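Local coordinates for monosaccharide ABC transporter substrate-binding protein, CUT2 family (Acidothermus cellulolyticus, PDB 4RU1), which binds myo-inositol in the cleft between its two lobes and probably delivers it to an ABC-type sugar importer, at residues Ala24-Gln29 and Asp78-Thr83; His145-Leu150 and Asp201-Leu206. All coordinates share one frame; numbering follows the deposited sequence.

Interaction 1 of 2, residues Ala24-Gln29 and Asp78-Thr83; sequences AMITHQ and DGIAVT. With INS (1,2,3,4,5,6-hexahydroxy-cyclohexane), chain M.
His28 and Thr83 meet at the ligand-facing ends of two neighbouring parallel segments, and the imidazole carries this contact on to the bound myo-inositol. From CB, which lies 4.0 Å from Thr83 OG1, the side chain leaves with CG between the backbone N and the carbonyl carbon (chi1 61°), a torsion that sets the ring against Thr83. CG faces the same hydroxyl. ND1 hydrogen-bonds Thr83 OG1 at 2.8 Å, close to straight at 166°, with the hydroxyl at the ring edge. CD2 lies nearest inositol O4, and CE1 sits between Thr83 OG1 and inositol O5. At the far edge NE2 donates to O5 of the inositol at 3.0 Å, with O4 as a second, longer partner at 3.3 Å. Thr83 OG1 is also hydrogen-bonded to Glu65 of helix 62-74, which probably helps to position the hydroxyl that holds ND1, while Trp36 packs edge-to-face against the imidazole. Replacing His28 by an alanine would remove the ring, and inositol O5 would probably lose this N-H donor and Thr83 OG1 one of its partners. Behind the ring, strands 24-27 and 79-82 belong to the parallel sheet of one lobe of a periplasmic binding protein, and the ligand sits beyond their C-terminal ends. Four backbone hydrogen bonds join segments 24-29 and 78-83, Ala81 N to Ala24 O (2.8 Å) and Ile26 N to Ala81 O among them. On the face with Ala24 and Val82, Ile26 CD1 reaches back to Ile80 CG2 at 4.1 Å. On the other, Met25 bends at chi3 (-80°), which lays CE 4.2 Å from Ala81 CB.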
ATOM      1  N   ALA A  24       8.833 -10.377  13.866  1.00 15.66           N
ATOM      2  CA  ALA A  24       9.518  -9.467  12.913  1.00 14.73           C
ATOM      3  C   ALA A  24       8.577  -9.010  11.863  1.00 13.58           C
ATOM      4  O   ALA A  24       7.998  -9.895  11.148  1.00 17.98           O
ATOM      5  CB  ALA A  24      10.690 -10.146  12.222  1.00 15.03           C
ATOM      6  N   MET A  25       8.400  -7.702  11.745  1.00 15.57           N
ATOM      7  CA  MET A  25       7.627  -7.110  10.589  1.00 12.28           C
ATOM      8  C   MET A  25       8.632  -6.449   9.665  1.00 13.71           C
ATOM      9  O   MET A  25       9.398  -5.536  10.101  1.00 15.35           O
ATOM     10  CB  MET A  25       6.597  -6.096  11.034  1.00 11.96           C
ATOM     11  CG  MET A  25       5.862  -5.378   9.957  1.00 16.57           C
ATOM     12  SD  MET A  25       4.381  -4.357  10.530  1.00  8.56           S
ATOM     13  CE  MET A  25       3.213  -5.724  10.682  1.00 15.44           C
ATOM     14  N   ILE A  26       8.694  -6.941   8.415  1.00 15.46           N
ATOM     15  CA  ILE A  26       9.711  -6.588   7.441  1.00 14.35           C
ATOM     16  C   ILE A  26       9.036  -6.028   6.220  1.00 15.11           C
ATOM     17  O   ILE A  26       8.163  -6.665   5.601  1.00 14.02           O
ATOM     18  CB  ILE A  26      10.481  -7.831   7.097  1.00 14.45           C
ATOM     19  CG1 ILE A  26      11.186  -8.354   8.357  1.00 15.33           C
ATOM     20  CG2 ILE A  26      11.550  -7.510   6.077  1.00 16.86           C
ATOM     21  CD1 ILE A  26      11.758  -9.765   8.200  1.00 15.98           C
ATOM     22  N   THR A  27       9.379  -4.792   5.882  1.00 13.63           N
ATOM     23  CA  THR A  27       8.734  -4.132   4.778  1.00 12.39           C
ATOM     24  C   THR A  27       9.756  -3.480   3.810  1.00 14.99           C
ATOM     25  O   THR A  27      10.968  -3.555   3.941  1.00 14.11           O
ATOM     26  CB  THR A  27       7.765  -3.073   5.286  1.00 13.78           C
ATOM     27  OG1 THR A  27       8.528  -1.888   5.510  1.00 16.17           O
ATOM     28  CG2 THR A  27       7.030  -3.500   6.511  1.00 15.83           C
ATOM     29  N   HIS A  28       9.197  -2.938   2.739  1.00 14.87           N
ATOM     30  CA  HIS A  28       9.920  -2.217   1.686  1.00 13.27           C
ATOM     31  C   HIS A  28       9.833  -0.703   1.794  1.00 15.73           C
ATOM     32  O   HIS A  28      10.173  -0.039   0.839  1.00 16.13           O
ATOM     33  CB  HIS A  28       9.375  -2.674   0.343  1.00 16.76           C
ATOM     34  CG  HIS A  28       7.903  -2.390   0.158  1.00 15.89           C
ATOM     35  ND1 HIS A  28       6.932  -3.302   0.554  1.00 15.59           N
ATOM     36  CD2 HIS A  28       7.242  -1.355  -0.385  1.00 15.76           C
ATOM     37  CE1 HIS A  28       5.751  -2.832   0.254  1.00 11.51           C
ATOM     38  NE2 HIS A  28       5.902  -1.644  -0.296  1.00 13.75           N
ATOM     39  N   GLN A  29       9.366  -0.196   2.964  1.00 15.61           N
ATOM     40  CA  GLN A  29       9.155   1.220   3.248  1.00 15.35           C
ATOM     41  C   GLN A  29      10.384   2.032   2.788  1.00 13.30           C
ATOM     42  O   GLN A  29      11.536   1.717   3.190  1.00 16.05           O
ATOM     43  CB  GLN A  29       8.901   1.418   4.721  1.00 15.22           C
ATOM     44  CG  GLN A  29       8.982   2.857   5.139  1.00 15.97           C
ATOM     45  CD  GLN A  29       8.721   3.091   6.571  1.00 22.27           C
ATOM     46  OE1 GLN A  29       8.756   2.186   7.389  1.00 19.24           O
ATOM     47  NE2 GLN A  29       8.397   4.325   6.899  1.00 28.02           N
ATOM     48  N   ASP A  78       9.442 -15.694  16.598  1.00 16.32           N
ATOM     49  CA  ASP A  78       8.265 -16.581  16.619  1.00 16.11           C
ATOM     50  C   ASP A  78       7.415 -16.528  15.345  1.00 16.48           C
ATOM     51  O   ASP A  78       6.638 -17.464  15.090  1.00 16.09           O
ATOM     52  CB  ASP A  78       7.403 -16.313  17.834  1.00 16.88           C
ATOM     53  CG  ASP A  78       8.175 -16.548  19.109  1.00 19.59           C
ATOM     54  OD1 ASP A  78       8.551 -17.686  19.330  1.00 21.41           O
ATOM     55  OD2 ASP A  78       8.518 -15.575  19.857  1.00 19.01           O
ATOM     56  N   GLY A  79       7.506 -15.411  14.587  1.00 12.99           N
ATOM     57  CA  GLY A  79       6.815 -15.259  13.329  1.00 15.13           C
ATOM     58  C   GLY A  79       7.357 -14.052  12.624  1.00 12.34           C
ATOM     59  O   GLY A  79       7.936 -13.165  13.219  1.00 15.82           O
ATOM     60  N   ILE A  80       7.073 -14.068  11.341  1.00 14.15           N
ATOM     61  CA  ILE A  80       7.458 -13.061  10.411  1.00 14.95           C
ATOM     62  C   ILE A  80       6.223 -12.572   9.659  1.00 12.85           C
ATOM     63  O   ILE A  80       5.450 -13.341   9.136  1.00 15.15           O
ATOM     64  CB  ILE A  80       8.506 -13.558   9.410  1.00 15.53           C
ATOM     65  CG1 ILE A  80       9.861 -13.915  10.137  1.00 14.81           C
ATOM     66  CG2 ILE A  80       8.719 -12.518   8.274  1.00 15.96           C
ATOM     67  CD1 ILE A  80      10.862 -14.637   9.284  1.00 18.55           C
ATOM     68  N   ALA A  81       6.091 -11.247   9.614  1.00 13.36           N
ATOM     69  CA  ALA A  81       5.156 -10.565   8.758  1.00 14.84           C
ATOM     70  C   ALA A  81       5.926  -9.792   7.703  1.00 14.50           C
ATOM     71  O   ALA A  81       6.797  -8.934   8.065  1.00 15.90           O
ATOM     72  CB  ALA A  81       4.327  -9.670   9.649  1.00 15.59           C
ATOM     73  N   VAL A  82       5.711 -10.103   6.418  1.00 12.38           N
ATOM     74  CA  VAL A  82       6.578  -9.588   5.374  1.00 12.68           C
ATOM     75  C   VAL A  82       5.806  -9.066   4.167  1.00 12.60           C
ATOM     76  O   VAL A  82       4.740  -9.553   3.822  1.00 13.64           O
ATOM     77  CB  VAL A  82       7.518 -10.696   4.901  1.00 13.99           C
ATOM     78  CG1 VAL A  82       6.801 -11.852   4.220  1.00 21.61           C
ATOM     79  CG2 VAL A  82       8.626 -10.131   4.065  1.00 15.73           C
ATOM     80  N   THR A  83       6.341  -8.024   3.531  1.00 12.08           N
ATOM     81  CA  THR A  83       5.795  -7.488   2.247  1.00 11.96           C
ATOM     82  C   THR A  83       6.565  -8.065   1.045  1.00 15.82           C
ATOM     83  O   THR A  83       7.762  -8.368   1.169  1.00 14.19           O
ATOM     84  CB  THR A  83       5.843  -5.954   2.209  1.00 13.10           C
ATOM     85  OG1 THR A  83       7.226  -5.559   2.128  1.00 13.61           O
ATOM     86  CG2 THR A  83       5.244  -5.395   3.446  1.00 13.07           C
TER
HETATM   87  C1  INS M 401       0.768   2.268  -0.749  1.00 11.78           C
HETATM   88  C2  INS M 401       1.732   3.407  -1.043  1.00 20.58           C
HETATM   89  C3  INS M 401       3.087   3.091  -0.408  1.00 15.87           C
HETATM   90  C4  INS M 401       3.612   1.720  -0.770  1.00 13.86           C
HETATM   91  C5  INS M 401       2.649   0.637  -0.402  1.00 10.17           C
HETATM   92  C6  INS M 401       1.279   0.848  -0.988  1.00 14.39           C
HETATM   93  O1  INS M 401      -0.515   2.456  -1.367  1.00 13.76           O
HETATM   94  O2  INS M 401       1.922   3.398  -2.468  1.00 20.99           O
HETATM   95  O3  INS M 401       3.989   4.104  -0.896  1.00 19.61           O
HETATM   96  O4  INS M 401       4.894   1.477  -0.138  1.00 17.88           O
HETATM   97  O5  INS M 401       3.081  -0.665  -0.856  1.00 13.46           O
HETATM   98  O6  INS M 401       0.336  -0.153  -0.506  1.00 14.59           O

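Interaction 2 of 2, residues His145-Leu150 and Asp201-Leu206; sequences HVLCVL and DLVITL. With INS (1,2,3,4,5,6-hexahydroxy-cyclohexane), chain M.
Strands 145-150 and 202-205 run parallel, their axes 4.7 Å apart at closest and inclined by 23°, with Leu147 level with Val203. Leu147 uses both its backbone groups: its N donates to Leu202 O and its O accepts from Ile204 N, each at 2.8 Å. Val149 N continues the pattern to Ile204 O. At the end away from the ligand, Asp201 N donates to His145 O, and the side chain folds back with CG between its backbone N and carbonyl carbon (chi1 63°); OD1 takes the N-H of His145 at 2.9 Å from above the carboxylate plane, 38° out of it. The other oxygen, OD2, accepts from Lys144 N. Apolar contacts fill both faces. Val146 CG2 meets Ile204 CD1 at 3.8 Å on one, where Cys148 also lies, and Val149 CG2 crosses Val203 CG1 at the same distance on the other. The strands part near the ligand: Leu206 lies side by side with Leu150, Leu206 CG is 3.2 Å from Val149 O, and a water spans the gap, donating to Val149 O and accepting from Leu206 N. Beyond it, myo-inositol O2 donates to Leu206 O at 2.7 Å. In this second sheet of the periplasmic-binding-protein fold, the group these segments offer the ligand is thus a main-chain carbonyl. At this one point recognition probably depends on the course of the main chain, whereas polar side chains such as Gln151 and Asp231 grip the ligand's other groups.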
ATOM      1  N   HIS A 145      -8.459  11.117 -20.498  1.00 16.62           N
ATOM      2  CA  HIS A 145      -7.035  10.893 -20.577  1.00 16.18           C
ATOM      3  C   HIS A 145      -6.432  10.878 -19.171  1.00 12.49           C
ATOM      4  O   HIS A 145      -6.198  11.900 -18.554  1.00 17.35           O
ATOM      5  CB  HIS A 145      -6.340  11.904 -21.485  1.00 18.71           C
ATOM      6  CG  HIS A 145      -4.874  11.640 -21.627  1.00 15.48           C
ATOM      7  ND1 HIS A 145      -4.019  12.417 -22.370  1.00 17.53           N
ATOM      8  CD2 HIS A 145      -4.119  10.612 -21.153  1.00 16.23           C
ATOM      9  CE1 HIS A 145      -2.796  11.920 -22.298  1.00 20.45           C
ATOM     10  NE2 HIS A 145      -2.825  10.838 -21.539  1.00 17.64           N
ATOM     11  N   VAL A 146      -6.190   9.651 -18.677  1.00 14.30           N
ATOM     12  CA  VAL A 146      -5.616   9.520 -17.332  1.00 17.51           C
ATOM     13  C   VAL A 146      -4.084   9.378 -17.324  1.00 16.80           C
ATOM     14  O   VAL A 146      -3.510   8.752 -18.218  1.00 15.93           O
ATOM     15  CB  VAL A 146      -6.222   8.301 -16.610  1.00 16.43           C
ATOM     16  CG1 VAL A 146      -5.883   7.000 -17.299  1.00 18.07           C
ATOM     17  CG2 VAL A 146      -5.794   8.251 -15.127  1.00 19.49           C
ATOM     18  N   LEU A 147      -3.438  10.046 -16.354  1.00 16.44           N
ATOM     19  CA  LEU A 147      -2.021   9.878 -16.027  1.00 13.47           C
ATOM     20  C   LEU A 147      -1.928   9.153 -14.732  1.00 15.51           C
ATOM     21  O   LEU A 147      -2.401   9.657 -13.672  1.00 17.79           O
ATOM     22  CB  LEU A 147      -1.418  11.264 -15.874  1.00 14.41           C
ATOM     23  CG  LEU A 147       0.040  11.268 -15.531  1.00 16.24           C
ATOM     24  CD1 LEU A 147       0.863  10.703 -16.662  1.00 19.46           C
ATOM     25  CD2 LEU A 147       0.527  12.685 -15.212  1.00 20.01           C
ATOM     26  N   CYS A 148      -1.321   7.972 -14.763  1.00 13.34           N
ATOM     27  CA  CYS A 148      -1.090   7.202 -13.528  1.00 14.35           C
ATOM     28  C   CYS A 148       0.346   7.445 -13.096  1.00 17.83           C
ATOM     29  O   CYS A 148       1.262   7.264 -13.904  1.00 17.90           O
ATOM     30  CB  CYS A 148      -1.245   5.736 -13.798  1.00 14.43           C
ATOM     31  SG  CYS A 148      -2.966   5.253 -13.885  1.00 23.14           S
ATOM     32  N   VAL A 149       0.546   7.892 -11.857  1.00 14.77           N
ATOM     33  CA  VAL A 149       1.870   8.313 -11.348  1.00 16.36           C
ATOM     34  C   VAL A 149       2.347   7.264 -10.400  1.00 15.66           C
ATOM     35  O   VAL A 149       1.637   6.937  -9.467  1.00 14.86           O
ATOM     36  CB  VAL A 149       1.835   9.698 -10.720  1.00 17.03           C
ATOM     37  CG1 VAL A 149       3.230  10.080 -10.179  1.00 16.73           C
ATOM     38  CG2 VAL A 149       1.347  10.716 -11.752  1.00 16.73           C
ATOM     39  N   LEU A 150       3.513   6.697 -10.679  1.00 14.89           N
ATOM     40  CA  LEU A 150       4.098   5.620  -9.860  1.00 14.53           C
ATOM     41  C   LEU A 150       5.357   6.124  -9.199  1.00 14.83           C
ATOM     42  O   LEU A 150       6.251   6.598  -9.905  1.00 16.37           O
ATOM     43  CB  LEU A 150       4.476   4.379 -10.710  1.00 17.50           C
ATOM     44  CG  LEU A 150       3.309   3.763 -11.435  1.00 16.13           C
ATOM     45  CD1 LEU A 150       3.286   4.209 -12.886  1.00 18.79           C
ATOM     46  CD2 LEU A 150       3.439   2.229 -11.401  1.00 17.90           C
ATOM     47  N   ASP A 201      -6.590  14.919 -18.232  1.00 13.94           N
ATOM     48  CA  ASP A 201      -7.664  15.445 -17.448  1.00 12.73           C
ATOM     49  C   ASP A 201      -7.852  14.785 -16.085  1.00 15.99           C
ATOM     50  O   ASP A 201      -8.648  15.239 -15.295  1.00 15.77           O
ATOM     51  CB  ASP A 201      -9.004  15.483 -18.236  1.00 15.13           C
ATOM     52  CG  ASP A 201      -9.511  14.160 -18.656  1.00 18.75           C
ATOM     53  OD1 ASP A 201      -8.863  13.125 -18.486  1.00 17.52           O
ATOM     54  OD2 ASP A 201     -10.657  14.157 -19.182  1.00 25.03           O
ATOM     55  N   LEU A 202      -7.182  13.651 -15.833  1.00 16.27           N
ATOM     56  CA  LEU A 202      -7.208  13.039 -14.472  1.00 14.58           C
ATOM     57  C   LEU A 202      -5.765  12.516 -14.206  1.00 16.89           C
ATOM     58  O   LEU A 202      -5.186  11.811 -15.077  1.00 17.04           O
ATOM     59  CB  LEU A 202      -8.210  11.886 -14.395  1.00 16.00           C
ATOM     60  CG  LEU A 202      -8.304  11.182 -13.061  1.00 17.73           C
ATOM     61  CD1 LEU A 202      -8.821  12.130 -11.963  1.00 14.71           C
ATOM     62  CD2 LEU A 202      -9.171   9.927 -13.176  1.00 19.40           C
ATOM     63  N   VAL A 203      -5.268  12.823 -13.011  1.00 14.80           N
ATOM     64  CA  VAL A 203      -4.009  12.245 -12.500  1.00 12.16           C
ATOM     65  C   VAL A 203      -4.462  11.314 -11.364  1.00 16.21           C
ATOM     66  O   VAL A 203      -5.178  11.737 -10.429  1.00 15.48           O
ATOM     67  CB  VAL A 203      -3.089  13.353 -11.889  1.00 12.49           C
ATOM     68  CG1 VAL A 203      -1.822  12.805 -11.265  1.00 15.89           C
ATOM     69  CG2 VAL A 203      -2.781  14.437 -12.947  1.00 14.06           C
ATOM     70  N   ILE A 204      -4.072  10.042 -11.459  1.00 16.57           N
ATOM     71  CA  ILE A 204      -4.226   9.088 -10.325  1.00 14.00           C
ATOM     72  C   ILE A 204      -2.887   8.812  -9.696  1.00 14.04           C
ATOM     73  O   ILE A 204      -1.951   8.337 -10.379  1.00 12.89           O
ATOM     74  CB  ILE A 204      -4.851   7.758 -10.767  1.00 13.56           C
ATOM     75  CG1 ILE A 204      -6.219   8.002 -11.346  1.00 14.94           C
ATOM     76  CG2 ILE A 204      -4.953   6.796  -9.564  1.00 16.80           C
ATOM     77  CD1 ILE A 204      -6.902   6.735 -11.840  1.00 16.78           C
ATOM     78  N   THR A 205      -2.757   9.245  -8.420  1.00 12.79           N
ATOM     79  CA  THR A 205      -1.576   9.022  -7.637  1.00 14.14           C
ATOM     80  C   THR A 205      -1.731   7.747  -6.812  1.00 15.54           C
ATOM     81  O   THR A 205      -2.867   7.352  -6.478  1.00 14.98           O
ATOM     82  CB  THR A 205      -1.223  10.223  -6.749  1.00 15.39           C
ATOM     83  OG1 THR A 205      -2.313  10.502  -5.869  1.00 15.43           O
ATOM     84  CG2 THR A 205      -0.853  11.378  -7.618  1.00 13.54           C
ATOM     85  N   LEU A 206      -0.603   7.056  -6.538  1.00 13.42           N
ATOM     86  CA  LEU A 206      -0.584   5.744  -5.874  1.00 11.58           C
ATOM     87  C   LEU A 206      -0.239   5.801  -4.364  1.00 13.71           C
ATOM     88  O   LEU A 206      -0.036   4.754  -3.689  1.00 15.99           O
ATOM     89  CB  LEU A 206       0.267   4.742  -6.573  1.00 13.58           C
ATOM     90  CG  LEU A 206      -0.027   4.562  -8.034  1.00 19.75           C
ATOM     91  CD1 LEU A 206       0.789   3.415  -8.627  1.00 20.16           C
ATOM     92  CD2 LEU A 206      -1.447   4.464  -8.449  1.00 14.98           C
TER
HETATM   93  C1  INS M 401       0.768   2.268  -0.749  1.00 11.78           C
HETATM   94  C2  INS M 401       1.732   3.407  -1.043  1.00 20.58           C
HETATM   95  C3  INS M 401       3.087   3.091  -0.408  1.00 15.87           C
HETATM   96  C4  INS M 401       3.612   1.720  -0.770  1.00 13.86           C
HETATM   97  C5  INS M 401       2.649   0.637  -0.402  1.00 10.17           C
HETATM   98  C6  INS M 401       1.279   0.848  -0.988  1.00 14.39           C
HETATM   99  O1  INS M 401      -0.515   2.456  -1.367  1.00 13.76           O
HETATM  100  O2  INS M 401       1.922   3.398  -2.468  1.00 20.99           O
HETATM  101  O3  INS M 401       3.989   4.104  -0.896  1.00 19.61           O
HETATM  102  O4  INS M 401       4.894   1.477  -0.138  1.00 17.88           O
HETATM  103  O5  INS M 401       3.081  -0.665  -0.856  1.00 13.46           O
HETATM  104  O6  INS M 401       0.336  -0.153  -0.506  1.00 14.59           O
HETATM  105  O   HOH W   1       2.130   7.768  -6.978  1.00 15.43           O

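Interactions 1 and 2 occupy equivalent places in the two lobes: each pairs the second and third strands across a sheet of order 2-1-3-4-5-6. Both are buried, their centres are 30 Å apart on opposite sides of the chain's centre, and their nearest atoms stay about 9 Å from each other. Myo-inositol bridges that distance. From 24-29 and 78-83 it receives a side-chain N-H, fixed by a neighbouring hydroxyl; from 201-206 it gains a backbone acceptor, beside a point where one water bridges the two segments. Away from the cleft, an aspartate in each contact accepts a main-chain N-H just before the partner segment (Thr22, Lys144); Asp201 OD1 also takes one from within it.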